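Local coordinates for protein 3-carboxy-cis,cis-muconate cycloisomerase (Acinetobacter calcoaceticus, PDB 1Q5N) that is a cycloisomerase of the largely helical fumarase/aspartase (lyase) superfamily, whose members work as tetramers, and is itself assembled from four chains, at residues H149-G154 and K430-L435; L162-G167 and G436-Q441. All blocks are in the same frame, centred on the assembly; numbering follows the deposited sequence.

Contacts 1 and 2 illustrate how a small sheet can take up two consecutive pieces of a distant chain segment. Strands 151-156 and 163-165, to which residues 149-154 and 162-167 contribute, are antiparallel neighbours in a three-stranded sheet, joined by backbone bonds such as I164 N to M152 O, 2.9 Å, while 430-435 leads directly into 436-441 near the C-terminus. Contact 1 places the loop against V151, at the surface; contact 2 buries the start of helix 438-447 against I164 and T165. Their centres lie about 7 Å apart, and L435 spans both, touching V151, P163 and T165. Both reach a second subunit, and both pack the C-terminal part of the chain against this sheet.

Contact 1: H149-G154 and K430-L435; sequences HQVMMG and KPESYL
V151 carries the strand side of this contact, its two methyl groups dividing the work between neighbouring residues of the loop. CG1 of V151, anti to the backbone N (chi1 175°), meets CB of P431 at 3.6 Å, and the two side chains cross at about a right angle. On the other branch, CG2 of V151 lies 4.3 Å from CD1 of L435, a looser touch.

The same CG2 also approaches an acidic side chain, but through its aliphatic part: CG of E432 stands 3.7 Å away. The bend of E432 at chi2 (95°) carries the carboxylate off past the valine, its oxygens farther from CG2 than CG is, so the methylene does the packing.

Hydrogen bonds act within each segment, none between them. K430 O accepts from both the backbone N and OG of S433, the latter at 2.7 Å and in the carbonyl plane, which ties down the 3-10 turn that presents P431 and E432. Within the strand segment, NE2 of Q150 donates to V151 O at 3.0 Å. I363 of helix 356-364 touches both V151 and P431 and extends the apolar patch.

With no polar bond crossing, the loop is held against the central strand of the small antiparallel sheet by methyl and methylene contacts at a partly exposed surface.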
ATOM      1  N   HIS A 149       6.184 -27.103 -29.441  1.00 31.44           N
ATOM      2  CA  HIS A 149       6.733 -26.782 -30.760  1.00 34.42           C
ATOM      3  C   HIS A 149       5.956 -25.670 -31.479  1.00 34.19           C
ATOM      4  O   HIS A 149       6.273 -25.344 -32.628  1.00 35.70           O
ATOM      5  CB  HIS A 149       6.779 -28.046 -31.681  1.00 33.72           C
ATOM      6  CG  HIS A 149       7.715 -29.112 -31.192  1.00 34.84           C
ATOM      7  ND1 HIS A 149       7.288 -30.376 -30.829  1.00 33.91           N
ATOM      8  CD2 HIS A 149       9.042 -29.053 -30.882  1.00 34.45           C
ATOM      9  CE1 HIS A 149       8.303 -31.049 -30.303  1.00 34.55           C
ATOM     10  NE2 HIS A 149       9.374 -30.265 -30.322  1.00 37.18           N
ATOM     11  N   GLN A 150       4.941 -25.099 -30.834  1.00 33.50           N
ATOM     12  CA  GLN A 150       4.188 -24.038 -31.470  1.00 32.41           C
ATOM     13  C   GLN A 150       5.023 -22.739 -31.397  1.00 34.65           C
ATOM     14  O   GLN A 150       5.069 -22.057 -30.343  1.00 34.22           O
ATOM     15  CB  GLN A 150       2.867 -23.845 -30.763  1.00 33.10           C
ATOM     16  CG  GLN A 150       2.101 -22.677 -31.310  1.00 35.85           C
ATOM     17  CD  GLN A 150       1.889 -22.817 -32.843  1.00 41.14           C
ATOM     18  OE1 GLN A 150       1.212 -23.753 -33.300  1.00 40.43           O
ATOM     19  NE2 GLN A 150       2.494 -21.883 -33.642  1.00 40.26           N
ATOM     20  N   VAL A 151       5.700 -22.407 -32.500  1.00 33.45           N
ATOM     21  CA  VAL A 151       6.510 -21.195 -32.563  1.00 35.63           C
ATOM     22  C   VAL A 151       5.691 -19.869 -32.525  1.00 34.15           C
ATOM     23  O   VAL A 151       4.594 -19.784 -33.089  1.00 32.78           O
ATOM     24  CB  VAL A 151       7.387 -21.214 -33.842  1.00 38.37           C
ATOM     25  CG1 VAL A 151       8.108 -19.915 -33.959  1.00 40.86           C
ATOM     26  CG2 VAL A 151       8.426 -22.343 -33.749  1.00 37.87           C
ATOM     27  N   MET A 152       6.217 -18.850 -31.846  1.00 33.28           N
ATOM     28  CA  MET A 152       5.534 -17.537 -31.767  1.00 33.45           C
ATOM     29  C   MET A 152       6.584 -16.514 -31.373  1.00 33.01           C
ATOM     30  O   MET A 152       7.702 -16.888 -31.020  1.00 34.35           O
ATOM     31  CB  MET A 152       4.427 -17.545 -30.717  1.00 31.19           C
ATOM     32  CG  MET A 152       4.997 -17.812 -29.332  1.00 34.05           C
ATOM     33  SD  MET A 152       3.758 -17.730 -28.034  1.00 35.02           S
ATOM     34  CE  MET A 152       3.521 -15.881 -27.966  1.00 32.98           C
ATOM     35  N   MET A 153       6.269 -15.224 -31.427  1.00 31.83           N
ATOM     36  CA  MET A 153       7.304 -14.254 -31.048  1.00 30.17           C
ATOM     37  C   MET A 153       7.485 -14.012 -29.544  1.00 29.20           C
ATOM     38  O   MET A 153       6.508 -13.953 -28.776  1.00 27.91           O
ATOM     39  CB  MET A 153       7.027 -12.908 -31.737  1.00 33.05           C
ATOM     40  CG  MET A 153       7.160 -12.939 -33.277  1.00 34.79           C
ATOM     41  SD  MET A 153       8.848 -13.484 -33.771  1.00 38.75           S
ATOM     42  CE  MET A 153       9.910 -12.310 -32.944  1.00 32.56           C
ATOM     43  N   GLY A 154       8.739 -13.927 -29.114  1.00 28.62           N
ATOM     44  CA  GLY A 154       9.013 -13.551 -27.729  1.00 29.35           C
ATOM     45  C   GLY A 154       9.016 -12.012 -27.798  1.00 31.11           C
ATOM     46  O   GLY A 154       9.478 -11.407 -28.792  1.00 30.67           O
ATOM     47  N   LYS A 430      14.232 -20.058 -40.893  1.00 44.56           N
ATOM     48  CA  LYS A 430      13.058 -20.613 -40.218  1.00 45.57           C
ATOM     49  C   LYS A 430      13.153 -20.318 -38.727  1.00 43.52           C
ATOM     50  O   LYS A 430      14.175 -20.590 -38.100  1.00 41.75           O
ATOM     51  CB  LYS A 430      12.950 -22.130 -40.433  1.00 49.35           C
ATOM     52  CG  LYS A 430      12.889 -22.520 -41.905  1.00 54.68           C
ATOM     53  CD  LYS A 430      12.308 -23.920 -42.203  1.00 57.73           C
ATOM     54  CE  LYS A 430      12.055 -24.032 -43.741  1.00 61.48           C
ATOM     55  NZ  LYS A 430      10.987 -24.997 -44.185  1.00 63.88           N
ATOM     56  N   PRO A 431      12.080 -19.751 -38.145  1.00 43.97           N
ATOM     57  CA  PRO A 431      11.978 -19.383 -36.710  1.00 43.23           C
ATOM     58  C   PRO A 431      12.415 -20.532 -35.804  1.00 43.11           C
ATOM     59  O   PRO A 431      13.111 -20.312 -34.813  1.00 42.55           O
ATOM     60  CB  PRO A 431      10.502 -19.065 -36.515  1.00 43.58           C
ATOM     61  CG  PRO A 431      10.030 -18.646 -37.875  1.00 45.67           C
ATOM     62  CD  PRO A 431      10.803 -19.535 -38.858  1.00 42.89           C
ATOM     63  N   GLU A 432      12.019 -21.753 -36.177  1.00 42.86           N
ATOM     64  CA  GLU A 432      12.363 -22.993 -35.457  1.00 43.82           C
ATOM     65  C   GLU A 432      13.848 -23.245 -35.386  1.00 41.77           C
ATOM     66  O   GLU A 432      14.309 -23.987 -34.527  1.00 41.42           O
ATOM     67  CB  GLU A 432      11.803 -24.240 -36.150  1.00 47.55           C
ATOM     68  CG  GLU A 432      10.322 -24.245 -36.308  1.00 55.36           C
ATOM     69  CD  GLU A 432       9.862 -23.732 -37.658  1.00 58.22           C
ATOM     70  OE1 GLU A 432      10.439 -22.750 -38.191  1.00 57.84           O
ATOM     71  OE2 GLU A 432       8.882 -24.326 -38.168  1.00 63.72           O
ATOM     72  N   SER A 433      14.612 -22.677 -36.291  1.00 38.56           N
ATOM     73  CA  SER A 433      16.019 -22.990 -36.229  1.00 40.12           C
ATOM     74  C   SER A 433      16.788 -22.097 -35.224  1.00 39.90           C
ATOM     75  O   SER A 433      18.024 -22.211 -35.071  1.00 39.00           O
ATOM     76  CB  SER A 433      16.600 -22.828 -37.618  1.00 42.63           C
ATOM     77  OG  SER A 433      16.768 -21.433 -37.857  1.00 47.93           O
ATOM     78  N   TYR A 434      16.075 -21.197 -34.532  1.00 37.63           N
ATOM     79  CA  TYR A 434      16.769 -20.327 -33.594  1.00 36.43           C
ATOM     80  C   TYR A 434      16.076 -20.261 -32.229  1.00 34.98           C
ATOM     81  O   TYR A 434      15.716 -19.173 -31.763  1.00 32.79           O
ATOM     82  CB  TYR A 434      16.886 -18.926 -34.216  1.00 36.28           C
ATOM     83  CG  TYR A 434      18.013 -18.146 -33.622  1.00 36.73           C
ATOM     84  CD1 TYR A 434      19.297 -18.653 -33.668  1.00 36.18           C
ATOM     85  CD2 TYR A 434      17.810 -16.883 -33.077  1.00 35.26           C
ATOM     86  CE1 TYR A 434      20.354 -17.934 -33.206  1.00 37.02           C
ATOM     87  CE2 TYR A 434      18.857 -16.149 -32.612  1.00 35.52           C
ATOM     88  CZ  TYR A 434      20.138 -16.683 -32.681  1.00 37.25           C
ATOM     89  OH  TYR A 434      21.231 -15.995 -32.221  1.00 37.39           O
ATOM     90  N   LEU A 435      15.881 -21.428 -31.620  1.00 33.97           N
ATOM     91  CA  LEU A 435      15.195 -21.555 -30.349  1.00 33.80           C
ATOM     92  C   LEU A 435      16.113 -21.918 -29.182  1.00 33.59           C
ATOM     93  O   LEU A 435      15.647 -22.153 -28.086  1.00 34.90           O
ATOM     94  CB  LEU A 435      14.082 -22.582 -30.494  1.00 33.27           C
ATOM     95  CG  LEU A 435      12.958 -22.194 -31.457  1.00 35.37           C
ATOM     96  CD1 LEU A 435      12.046 -23.422 -31.716  1.00 33.40           C
ATOM     97  CD2 LEU A 435      12.118 -21.044 -30.870  1.00 35.15           C
TER

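Contact 2: L162-G167 and G436-Q441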
ATOM      1  N   LEU A 162      12.797 -12.216 -30.457  1.00 32.07           N
ATOM      2  CA  LEU A 162      13.280 -13.440 -31.100  1.00 30.89           C
ATOM      3  C   LEU A 162      12.183 -14.458 -30.884  1.00 32.28           C
ATOM      4  O   LEU A 162      11.353 -14.301 -29.985  1.00 32.80           O
ATOM      5  CB  LEU A 162      14.559 -13.930 -30.448  1.00 28.91           C
ATOM      6  CG  LEU A 162      15.865 -13.146 -30.601  1.00 30.43           C
ATOM      7  CD1 LEU A 162      16.971 -13.902 -29.814  1.00 28.94           C
ATOM      8  CD2 LEU A 162      16.271 -13.024 -32.109  1.00 29.06           C
ATOM      9  N   PRO A 163      12.154 -15.526 -31.701  1.00 33.05           N
ATOM     10  CA  PRO A 163      11.112 -16.560 -31.558  1.00 31.09           C
ATOM     11  C   PRO A 163      11.223 -17.316 -30.245  1.00 29.24           C
ATOM     12  O   PRO A 163      12.317 -17.444 -29.711  1.00 28.28           O
ATOM     13  CB  PRO A 163      11.403 -17.535 -32.721  1.00 31.16           C
ATOM     14  CG  PRO A 163      12.375 -16.783 -33.614  1.00 32.91           C
ATOM     15  CD  PRO A 163      13.194 -15.961 -32.654  1.00 32.15           C
ATOM     16  N   ILE A 164      10.090 -17.803 -29.739  1.00 28.08           N
ATOM     17  CA  ILE A 164      10.070 -18.729 -28.560  1.00 29.81           C
ATOM     18  C   ILE A 164       8.965 -19.728 -28.955  1.00 29.45           C
ATOM     19  O   ILE A 164       8.586 -19.761 -30.136  1.00 31.00           O
ATOM     20  CB  ILE A 164       9.653 -18.028 -27.194  1.00 28.65           C
ATOM     21  CG1 ILE A 164       8.241 -17.400 -27.321  1.00 29.17           C
ATOM     22  CG2 ILE A 164      10.682 -16.974 -26.832  1.00 26.70           C
ATOM     23  CD1 ILE A 164       7.633 -16.967 -25.982  1.00 30.88           C
ATOM     24  N   THR A 165       8.483 -20.570 -28.031  1.00 28.99           N
ATOM     25  CA  THR A 165       7.326 -21.426 -28.357  1.00 28.53           C
ATOM     26  C   THR A 165       6.301 -21.164 -27.251  1.00 30.10           C
ATOM     27  O   THR A 165       6.653 -20.763 -26.137  1.00 29.80           O
ATOM     28  CB  THR A 165       7.631 -22.953 -28.403  1.00 29.42           C
ATOM     29  OG1 THR A 165       7.943 -23.415 -27.086  1.00 28.51           O
ATOM     30  CG2 THR A 165       8.825 -23.261 -29.370  1.00 28.05           C
ATOM     31  N   LEU A 166       5.030 -21.354 -27.567  1.00 29.94           N
ATOM     32  CA  LEU A 166       3.992 -21.149 -26.601  1.00 30.34           C
ATOM     33  C   LEU A 166       4.259 -22.090 -25.434  1.00 31.93           C
ATOM     34  O   LEU A 166       4.060 -21.738 -24.280  1.00 32.29           O
ATOM     35  CB  LEU A 166       2.646 -21.452 -27.227  1.00 26.82           C
ATOM     36  CG  LEU A 166       1.492 -21.533 -26.229  1.00 30.80           C
ATOM     37  CD1 LEU A 166       1.409 -20.200 -25.519  1.00 29.41           C
ATOM     38  CD2 LEU A 166       0.139 -21.847 -26.926  1.00 26.24           C
ATOM     39  N   GLY A 167       4.731 -23.294 -25.746  1.00 32.94           N
ATOM     40  CA  GLY A 167       5.016 -24.260 -24.702  1.00 31.50           C
ATOM     41  C   GLY A 167       6.029 -23.703 -23.716  1.00 31.71           C
ATOM     42  O   GLY A 167       5.999 -24.048 -22.533  1.00 32.03           O
ATOM     43  N   GLY A 436      17.420 -21.952 -29.428  1.00 33.70           N
ATOM     44  CA  GLY A 436      18.383 -22.262 -28.383  1.00 33.05           C
ATOM     45  C   GLY A 436      18.044 -23.491 -27.550  1.00 34.46           C
ATOM     46  O   GLY A 436      17.704 -24.539 -28.098  1.00 35.32           O
ATOM     47  N   ASN A 437      18.109 -23.392 -26.225  1.00 33.23           N
ATOM     48  CA  ASN A 437      17.812 -24.573 -25.434  1.00 33.82           C
ATOM     49  C   ASN A 437      16.395 -24.579 -24.873  1.00 34.02           C
ATOM     50  O   ASN A 437      16.162 -25.107 -23.791  1.00 36.81           O
ATOM     51  CB  ASN A 437      18.829 -24.732 -24.292  1.00 33.93           C
ATOM     52  CG  ASN A 437      18.497 -23.841 -23.082  1.00 36.74           C
ATOM     53  OD1 ASN A 437      17.890 -22.764 -23.216  1.00 35.32           O
ATOM     54  ND2 ASN A 437      18.921 -24.278 -21.906  1.00 35.37           N
ATOM     55  N   ILE A 438      15.427 -24.029 -25.607  1.00 33.75           N
ATOM     56  CA  ILE A 438      14.051 -24.041 -25.097  1.00 33.17           C
ATOM     57  C   ILE A 438      13.479 -25.444 -24.801  1.00 33.34           C
ATOM     58  O   ILE A 438      12.722 -25.613 -23.858  1.00 32.26           O
ATOM     59  CB  ILE A 438      13.095 -23.275 -26.051  1.00 32.00           C
ATOM     60  CG1 ILE A 438      13.206 -21.773 -25.798  1.00 31.58           C
ATOM     61  CG2 ILE A 438      11.685 -23.739 -25.871  1.00 28.64           C
ATOM     62  CD1 ILE A 438      12.331 -20.980 -26.697  1.00 34.02           C
ATOM     63  N   GLN A 439      13.833 -26.447 -25.608  1.00 33.73           N
ATOM     64  CA  GLN A 439      13.322 -27.808 -25.403  1.00 32.92           C
ATOM     65  C   GLN A 439      13.927 -28.420 -24.153  1.00 32.26           C
ATOM     66  O   GLN A 439      13.226 -29.127 -23.434  1.00 31.56           O
ATOM     67  CB  GLN A 439      13.560 -28.677 -26.664  1.00 34.45           C
ATOM     68  CG  GLN A 439      12.796 -28.090 -27.906  1.00 34.33           C
ATOM     69  CD  GLN A 439      11.333 -27.845 -27.608  1.00 36.27           C
ATOM     70  OE1 GLN A 439      10.735 -28.572 -26.825  1.00 40.90           O
ATOM     71  NE2 GLN A 439      10.733 -26.835 -28.237  1.00 35.93           N
ATOM     72  N   ASP A 440      15.201 -28.126 -23.868  1.00 32.70           N
ATOM     73  CA  ASP A 440      15.819 -28.615 -22.629  1.00 34.44           C
ATOM     74  C   ASP A 440      15.059 -28.003 -21.433  1.00 35.69           C
ATOM     75  O   ASP A 440      14.792 -28.699 -20.419  1.00 36.32           O
ATOM     76  CB  ASP A 440      17.303 -28.179 -22.491  1.00 38.07           C
ATOM     77  CG  ASP A 440      18.247 -28.890 -23.465  1.00 40.78           C
ATOM     78  OD1 ASP A 440      17.811 -29.856 -24.138  1.00 43.94           O
ATOM     79  OD2 ASP A 440      19.433 -28.481 -23.557  1.00 40.77           O
ATOM     80  N   GLN A 441      14.711 -26.703 -21.528  1.00 35.85           N
ATOM     81  CA  GLN A 441      13.994 -26.044 -20.417  1.00 35.17           C
ATOM     82  C   GLN A 441      12.620 -26.652 -20.239  1.00 34.95           C
ATOM     83  O   GLN A 441      12.209 -26.925 -19.096  1.00 34.18           O
ATOM     84  CB  GLN A 441      13.888 -24.531 -20.624  1.00 35.46           C
ATOM     85  CG  GLN A 441      15.237 -23.773 -20.465  1.00 35.75           C
ATOM     86  CD  GLN A 441      15.072 -22.272 -20.730  1.00 35.80           C
ATOM     87  OE1 GLN A 441      14.254 -21.602 -20.084  1.00 33.87           O
ATOM     88  NE2 GLN A 441      15.840 -21.744 -21.684  1.00 33.42           N
TER
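I438 reaches across to I164 and T165 from the first turn of helix 438-447. Ahead of it, G436, whose positive phi (48°) favours glycine, leads into N437 at the N-cap position; OD1 of N437 makes no capping bond but accepts from NE2 of Q441, 2.8 Å away, while its ND2 bonds to S211 OG of the second subunit.

I438 then does most of the touching. Its CD1 comes against the backbone of the strand, 3.7 Å from I164 CA and 4.0 Å from I164 CB. The CG2 branch of I438, which chi1 of -81° (measured to CG1) places trans to N, lies 3.9 Å from T165 OG1, and the two side chains slide past each other in opposite directions. That hydroxyl is engaged as the N-cap of helix 166-191, bonding to H168 N and to R148 O.

Q439 brings its amide end back towards the strand, where NE2 is 4.2 Å from T165 CG2; its OE1 is bonded to R148. D440 turns to the second subunit, again to S211. Q441 OE1 binds H168 NE2, and also T229 N of the second subunit.

The helix start thus packs beside the strand-to-helix junction at 165-166, between strand 163-165, the first turn of helix 166-191 and the neighbouring subunit.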